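Local coordinates for putative type I restriction enzyme R protein (Bacteroides fragilis NCTC 9343, PDB 3EVY), which is probably required, as the R subunit of a type I restriction system, for its nuclease and ATPase activities, this fragment being part of the C-terminal region, at residues Leu28-Thr33 with Lys46-Ile51; Lys35-Leu40 with Ala82-Lys87. One frame throughout, in Å; residues are numbered along the deposited sequence.

How the contacts relate
From the N terminus, helix 12-30 runs into the loop that carries F31, and contact 1 closes the first loop: 28-33 meets 46-51 near the start of helix 43-63, with the short helix 34-38 in the connection. Contact 2 closes a longer one, from 35-40 on that short helix to 82-87 on helix 78-91. The segments alternate along the chain, so the two closures cross rather than nest. Together they tie all four helices of the modelled piece into one small bundle. The contacts also touch directly: the hydroxyl OH of Y84 lies 2.9 Å from the carbonyl O of F31, probably hydrogen-bonded to it.

Contact 1: residues Leu28-Thr33 with Lys46-Ile51; sequences LSYFPT and KRRFVI
F31 and F49 form a T-shaped aromatic pair where the loop leaving helix 12-30 packs against helix 43-63 in this all-helical fragment of the R-subunit C-terminal region. The edge of the F49 ring is directed at the face of F31, with centroids 5.5 Å apart and planes at 83°. The same face also receives the CB of F49 as a CH-pi donor, 4.2 Å from the F31 ring centroid and 28° off the normal. At closest approach CZ of F31 is 3.7 Å from CB of F49. One phenylalanine therefore meets both the ring and the stem of the other, and a flat, wholly apolar side chain suits this buried place.

The torsions explain the double contact. In F49, CG lies anti to the backbone N (chi1 160°), which lets the ring reach F31 through its CD1 edge while CB stays over the F31 face. On the opposite face of F31, offset from the ring centre, sits CB of its neighbour Y30, so the ring is held between its own chain and helix 43-63.

Farther out, R48 covers the exposed margin with its aliphatic part. Its CG comes to the edge of the F31 ring, 4.1 Å from CZ, and the chain then bends at chi3. Arginine fits here because its methylenes can lie against aromatic rings while its charged end stays at the surface.

Around this pair, F27 meets the F31 ring, and L40 and V37 touch both phenylalanines. M91 of helix 78-91 packs on F49, bringing that helix, the last one modelled, to the same cluster. At the outer edge of the contact Y30 crosses R48 at about a right angle, with CE1 of the tyrosine 4.1 Å from CD of the arginine.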
loop_
_atom_site.group_PDB
_atom_site.type_symbol
_atom_site.label_atom_id
_atom_site.label_comp_id
_atom_site.label_asym_id
_atom_site.label_seq_id
_atom_site.Cartn_x
_atom_site.Cartn_y
_atom_site.Cartn_z
ATOM N N LEU A 28 -5.347 4.284 -3.527
ATOM C CA LEU A 28 -5.110 5.608 -4.136
ATOM C C LEU A 28 -6.398 6.414 -4.433
ATOM O O LEU A 28 -6.380 7.636 -4.424
ATOM C CB LEU A 28 -4.230 5.530 -5.398
ATOM C CG LEU A 28 -2.808 5.088 -5.133
ATOM C CD1 LEU A 28 -2.079 4.714 -6.449
ATOM C CD2 LEU A 28 -2.044 6.105 -4.279
ATOM N N SER A 29 -7.518 5.743 -4.680
ATOM C CA SER A 29 -8.781 6.492 -4.893
ATOM C C SER A 29 -9.315 7.061 -3.577
ATOM O O SER A 29 -10.158 7.954 -3.591
ATOM C CB SER A 29 -9.826 5.632 -5.595
ATOM O OG SER A 29 -10.199 4.614 -4.687
ATOM N N TYR A 30 -8.824 6.559 -2.441
ATOM C CA TYR A 30 -9.182 7.099 -1.137
ATOM C C TYR A 30 -8.160 8.107 -0.638
ATOM O O TYR A 30 -8.543 9.119 -0.035
ATOM C CB TYR A 30 -9.229 6.007 -0.059
ATOM C CG TYR A 30 -10.504 5.175 -0.008
ATOM C CD1 TYR A 30 -11.666 5.637 0.670
ATOM C CD2 TYR A 30 -10.543 3.908 -0.605
ATOM C CE1 TYR A 30 -12.841 4.863 0.728
ATOM C CE2 TYR A 30 -11.699 3.122 -0.553
ATOM C CZ TYR A 30 -12.841 3.599 0.116
ATOM O OH TYR A 30 -13.966 2.787 0.138
ATOM N N PHE A 31 -6.872 7.840 -0.858
ATOM C CA PHE A 31 -5.733 8.644 -0.309
ATOM C C PHE A 31 -4.795 8.930 -1.444
ATOM O O PHE A 31 -3.806 8.238 -1.622
ATOM C CB PHE A 31 -5.017 7.860 0.789
ATOM C CG PHE A 31 -6.013 7.295 1.815
ATOM C CD1 PHE A 31 -6.711 8.141 2.672
ATOM C CD2 PHE A 31 -6.232 5.926 1.892
ATOM C CE1 PHE A 31 -7.673 7.607 3.546
ATOM C CE2 PHE A 31 -7.164 5.371 2.769
ATOM C CZ PHE A 31 -7.878 6.199 3.605
ATOM N N PRO A 32 -5.156 9.909 -2.266
ATOM C CA PRO A 32 -4.426 10.181 -3.489
ATOM C C PRO A 32 -2.984 10.610 -3.292
ATOM O O PRO A 32 -2.210 10.423 -4.183
ATOM C CB PRO A 32 -5.281 11.257 -4.181
ATOM C CG PRO A 32 -6.091 11.898 -3.073
ATOM C CD PRO A 32 -6.393 10.722 -2.151
ATOM N N THR A 33 -2.628 11.206 -2.141
ATOM C CA THR A 33 -1.301 11.692 -1.894
ATOM C C THR A 33 -0.921 11.446 -0.419
ATOM O O THR A 33 -1.737 11.086 0.400
ATOM C CB THR A 33 -1.204 13.235 -2.113
ATOM O OG1 THR A 33 -2.132 13.864 -1.207
ATOM C CG2 THR A 33 -1.547 13.606 -3.580
ATOM N N LYS A 46 -9.059 7.568 9.811
ATOM C CA LYS A 46 -7.709 7.152 10.221
ATOM C C LYS A 46 -7.624 5.653 10.375
ATOM O O LYS A 46 -6.674 5.065 9.917
ATOM C CB LYS A 46 -7.222 7.834 11.483
ATOM C CG LYS A 46 -7.251 9.298 11.357
ATOM C CD LYS A 46 -7.281 9.900 12.724
ATOM C CE LYS A 46 -5.910 10.358 13.103
ATOM N NZ LYS A 46 -5.878 11.833 13.336
ATOM N N ARG A 47 -8.643 5.024 10.960
ATOM C CA ARG A 47 -8.622 3.562 11.035
ATOM C C ARG A 47 -8.657 2.885 9.660
ATOM O O ARG A 47 -7.982 1.867 9.459
ATOM C CB ARG A 47 -9.719 3.002 11.913
ATOM C CG ARG A 47 -9.758 3.639 13.296
ATOM C CD ARG A 47 -8.411 3.535 14.001
ATOM N NE ARG A 47 -7.524 4.686 13.733
ATOM C CZ ARG A 47 -6.337 4.880 14.328
ATOM N NH1 ARG A 47 -5.871 3.997 15.214
ATOM N NH2 ARG A 47 -5.611 5.947 14.038
ATOM N N ARG A 48 -9.451 3.446 8.751
ATOM C CA ARG A 48 -9.585 2.900 7.402
ATOM C C ARG A 48 -8.198 2.898 6.719
ATOM O O ARG A 48 -7.814 1.919 6.066
ATOM C CB ARG A 48 -10.592 3.731 6.609
ATOM C CG ARG A 48 -10.656 3.517 5.088
ATOM C CD ARG A 48 -12.073 3.928 4.669
ATOM N NE ARG A 48 -12.947 3.957 5.876
ATOM C CZ ARG A 48 -14.223 4.343 5.880
ATOM N NH1 ARG A 48 -14.771 4.737 4.720
ATOM N NH2 ARG A 48 -14.953 4.334 7.021
ATOM N N PHE A 49 -7.467 4.000 6.888
ATOM C CA PHE A 49 -6.198 4.137 6.257
ATOM C C PHE A 49 -5.212 3.123 6.833
ATOM O O PHE A 49 -4.601 2.359 6.072
ATOM C CB PHE A 49 -5.615 5.529 6.456
ATOM C CG PHE A 49 -4.145 5.559 6.246
ATOM C CD1 PHE A 49 -3.623 5.517 4.941
ATOM C CD2 PHE A 49 -3.269 5.587 7.320
ATOM C CE1 PHE A 49 -2.262 5.505 4.734
ATOM C CE2 PHE A 49 -1.950 5.608 7.108
ATOM C CZ PHE A 49 -1.421 5.561 5.815
ATOM N N VAL A 50 -5.064 3.113 8.156
ATOM C CA VAL A 50 -4.252 2.093 8.829
ATOM C C VAL A 50 -4.547 0.644 8.369
ATOM O O VAL A 50 -3.643 -0.105 8.037
ATOM C CB VAL A 50 -4.423 2.236 10.358
ATOM C CG1 VAL A 50 -3.747 1.071 11.114
ATOM C CG2 VAL A 50 -3.854 3.524 10.771
ATOM N N ILE A 51 -5.833 0.267 8.309
ATOM C CA ILE A 51 -6.216 -1.090 7.933
ATOM C C ILE A 51 -5.889 -1.379 6.475
ATOM O O ILE A 51 -5.318 -2.416 6.148
ATOM C CB ILE A 51 -7.710 -1.288 8.273
ATOM C CG1 ILE A 51 -7.829 -1.387 9.803
ATOM C CG2 ILE A 51 -8.269 -2.518 7.601
ATOM C CD1 ILE A 51 -9.263 -1.097 10.400
#

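Contact 2: residues Lys35-Leu40 with Ala82-Lys87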
loop_
_atom_site.group_PDB
_atom_site.type_symbol
_atom_site.label_atom_id
_atom_site.label_comp_id
_atom_site.label_asym_id
_atom_site.label_seq_id
_atom_site.Cartn_x
_atom_site.Cartn_y
_atom_site.Cartn_z
ATOM N N LYS A 35 0.073 13.717 1.742
ATOM C CA LYS A 35 -0.499 14.791 2.532
ATOM C C LYS A 35 -1.961 14.537 2.806
ATOM O O LYS A 35 -2.435 14.895 3.881
ATOM C CB LYS A 35 -0.365 16.121 1.797
ATOM C CG LYS A 35 -0.444 17.315 2.703
ATOM C CD LYS A 35 0.165 18.535 2.046
ATOM C CE LYS A 35 1.620 18.695 2.506
ATOM N NZ LYS A 35 2.476 19.500 1.604
ATOM N N SER A 36 -2.692 13.949 1.843
ATOM C CA SER A 36 -4.144 13.621 2.078
ATOM C C SER A 36 -4.381 12.742 3.324
ATOM O O SER A 36 -5.453 12.840 4.014
ATOM C CB SER A 36 -4.783 12.994 0.846
ATOM O OG SER A 36 -4.518 11.621 0.783
ATOM N N VAL A 37 -3.398 11.895 3.640
ATOM C CA VAL A 37 -3.473 11.057 4.858
ATOM C C VAL A 37 -3.312 11.945 6.078
ATOM O O VAL A 37 -4.098 11.867 7.037
ATOM C CB VAL A 37 -2.415 9.915 4.925
ATOM C CG1 VAL A 37 -2.584 9.096 6.247
ATOM C CG2 VAL A 37 -2.499 8.991 3.722
ATOM N N GLY A 38 -2.315 12.804 6.031
ATOM C CA GLY A 38 -2.155 13.869 7.049
ATOM C C GLY A 38 -3.429 14.670 7.306
ATOM O O GLY A 38 -3.671 15.059 8.420
ATOM N N ASN A 39 -4.260 14.914 6.301
ATOM C CA ASN A 39 -5.493 15.704 6.491
ATOM C C ASN A 39 -6.697 14.956 7.055
ATOM O O ASN A 39 -7.753 15.578 7.347
ATOM C CB ASN A 39 -5.903 16.368 5.171
ATOM C CG ASN A 39 -4.928 17.445 4.751
ATOM O OD1 ASN A 39 -4.184 17.977 5.603
ATOM N ND2 ASN A 39 -4.868 17.746 3.450
ATOM N N LEU A 40 -6.601 13.637 7.178
ATOM C CA LEU A 40 -7.720 12.854 7.712
ATOM C C LEU A 40 -8.158 13.384 9.095
ATOM O O LEU A 40 -7.324 13.690 9.936
ATOM C CB LEU A 40 -7.354 11.371 7.791
ATOM C CG LEU A 40 -7.082 10.731 6.424
ATOM C CD1 LEU A 40 -6.800 9.220 6.609
ATOM C CD2 LEU A 40 -8.241 10.954 5.429
ATOM N N ALA A 82 7.031 4.160 0.939
ATOM C CA ALA A 82 7.697 4.482 2.240
ATOM C C ALA A 82 7.175 5.740 2.920
ATOM O O ALA A 82 7.068 5.804 4.145
ATOM C CB ALA A 82 9.192 4.587 2.054
ATOM N N ASP A 83 6.880 6.771 2.130
ATOM C CA ASP A 83 6.265 7.989 2.651
ATOM C C ASP A 83 4.869 7.746 3.225
ATOM O O ASP A 83 4.529 8.253 4.272
ATOM C CB ASP A 83 6.276 9.076 1.567
ATOM C CG ASP A 83 7.707 9.546 1.214
ATOM O OD1 ASP A 83 8.625 9.390 2.044
ATOM O OD2 ASP A 83 7.916 10.023 0.092
ATOM N N TYR A 84 4.040 6.935 2.567
ATOM C CA TYR A 84 2.790 6.538 3.207
ATOM C C TYR A 84 3.082 5.730 4.486
ATOM O O TYR A 84 2.364 5.825 5.481
ATOM C CB TYR A 84 1.951 5.683 2.259
ATOM C CG TYR A 84 1.208 6.457 1.170
ATOM C CD1 TYR A 84 0.047 7.205 1.475
ATOM C CD2 TYR A 84 1.647 6.413 -0.172
ATOM C CE1 TYR A 84 -0.656 7.858 0.481
ATOM C CE2 TYR A 84 0.954 7.103 -1.172
ATOM C CZ TYR A 84 -0.187 7.807 -0.847
ATOM O OH TYR A 84 -0.902 8.476 -1.839
ATOM N N GLN A 85 4.146 4.942 4.442
ATOM C CA GLN A 85 4.451 4.057 5.559
ATOM C C GLN A 85 4.857 4.904 6.782
ATOM O O GLN A 85 4.461 4.611 7.911
ATOM C CB GLN A 85 5.539 3.116 5.146
ATOM C CG GLN A 85 5.767 1.952 6.080
ATOM C CD GLN A 85 7.005 1.166 5.686
ATOM O OE1 GLN A 85 8.130 1.634 5.844
ATOM N NE2 GLN A 85 6.807 0.001 5.166
ATOM N N SER A 86 5.583 6.002 6.573
ATOM C CA SER A 86 5.894 6.875 7.749
ATOM C C SER A 86 4.618 7.323 8.454
ATOM O O SER A 86 4.552 7.315 9.703
ATOM C CB SER A 86 6.717 8.108 7.364
ATOM O OG SER A 86 7.868 7.661 6.661
ATOM N N LYS A 87 3.602 7.696 7.672
ATOM C CA LYS A 87 2.312 8.131 8.265
ATOM C C LYS A 87 1.677 7.001 9.026
ATOM O O LYS A 87 1.033 7.203 10.085
ATOM C CB LYS A 87 1.298 8.588 7.191
ATOM C CG LYS A 87 1.730 9.740 6.354
ATOM C CD LYS A 87 1.733 11.041 7.172
ATOM C CE LYS A 87 1.345 12.299 6.339
ATOM N NZ LYS A 87 1.810 13.564 7.086
#
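V37 sets its methyl CG2 against the edge of the Y84 ring, near the ring plane, joining the short helix 34-38 to helix 78-91 in a small helix-helix packing contact of this bundle. CG2 lies 3.8 Å from CD1 of Y84 and almost as near to CE1, so the methyl abuts the CD1-CE1 edge of the ring. The branched valine can serve two neighbours at once. Its methyls branch apart, and with CG1 anti to the backbone N (chi1 -180°) CG2 is turned to Y84 and CG1 to CB of K87, 4.0 Å from it. Being compact and apolar, valine suits a buried position between two larger side chains.

K87 passes V37 in the opposite direction and carries the contact out toward the surface. Bends at chi2 and chi3 lead its chain past the valine to G38, where the absence of a side chain leaves room for the lysine's end close to the backbone. A lysine is apt on this partly exposed residue: its CB packs on the valine and its CE on the main chain of G38, and NZ lies 4.0 Å from CA of G38.

Y84 is buried, and its base is less directed toward helix 34-38 than its far end. F27 meets its ring edge-to-face and F53 of helix 43-63 also touches it, while V34 packs on both Y84 and K87. V37 in turn rests on F31 and F49, connecting this contact with the aromatic cluster alongside. The lysine reaches the main chain itself, with CE of K87 3.7 Å from the backbone N of G38.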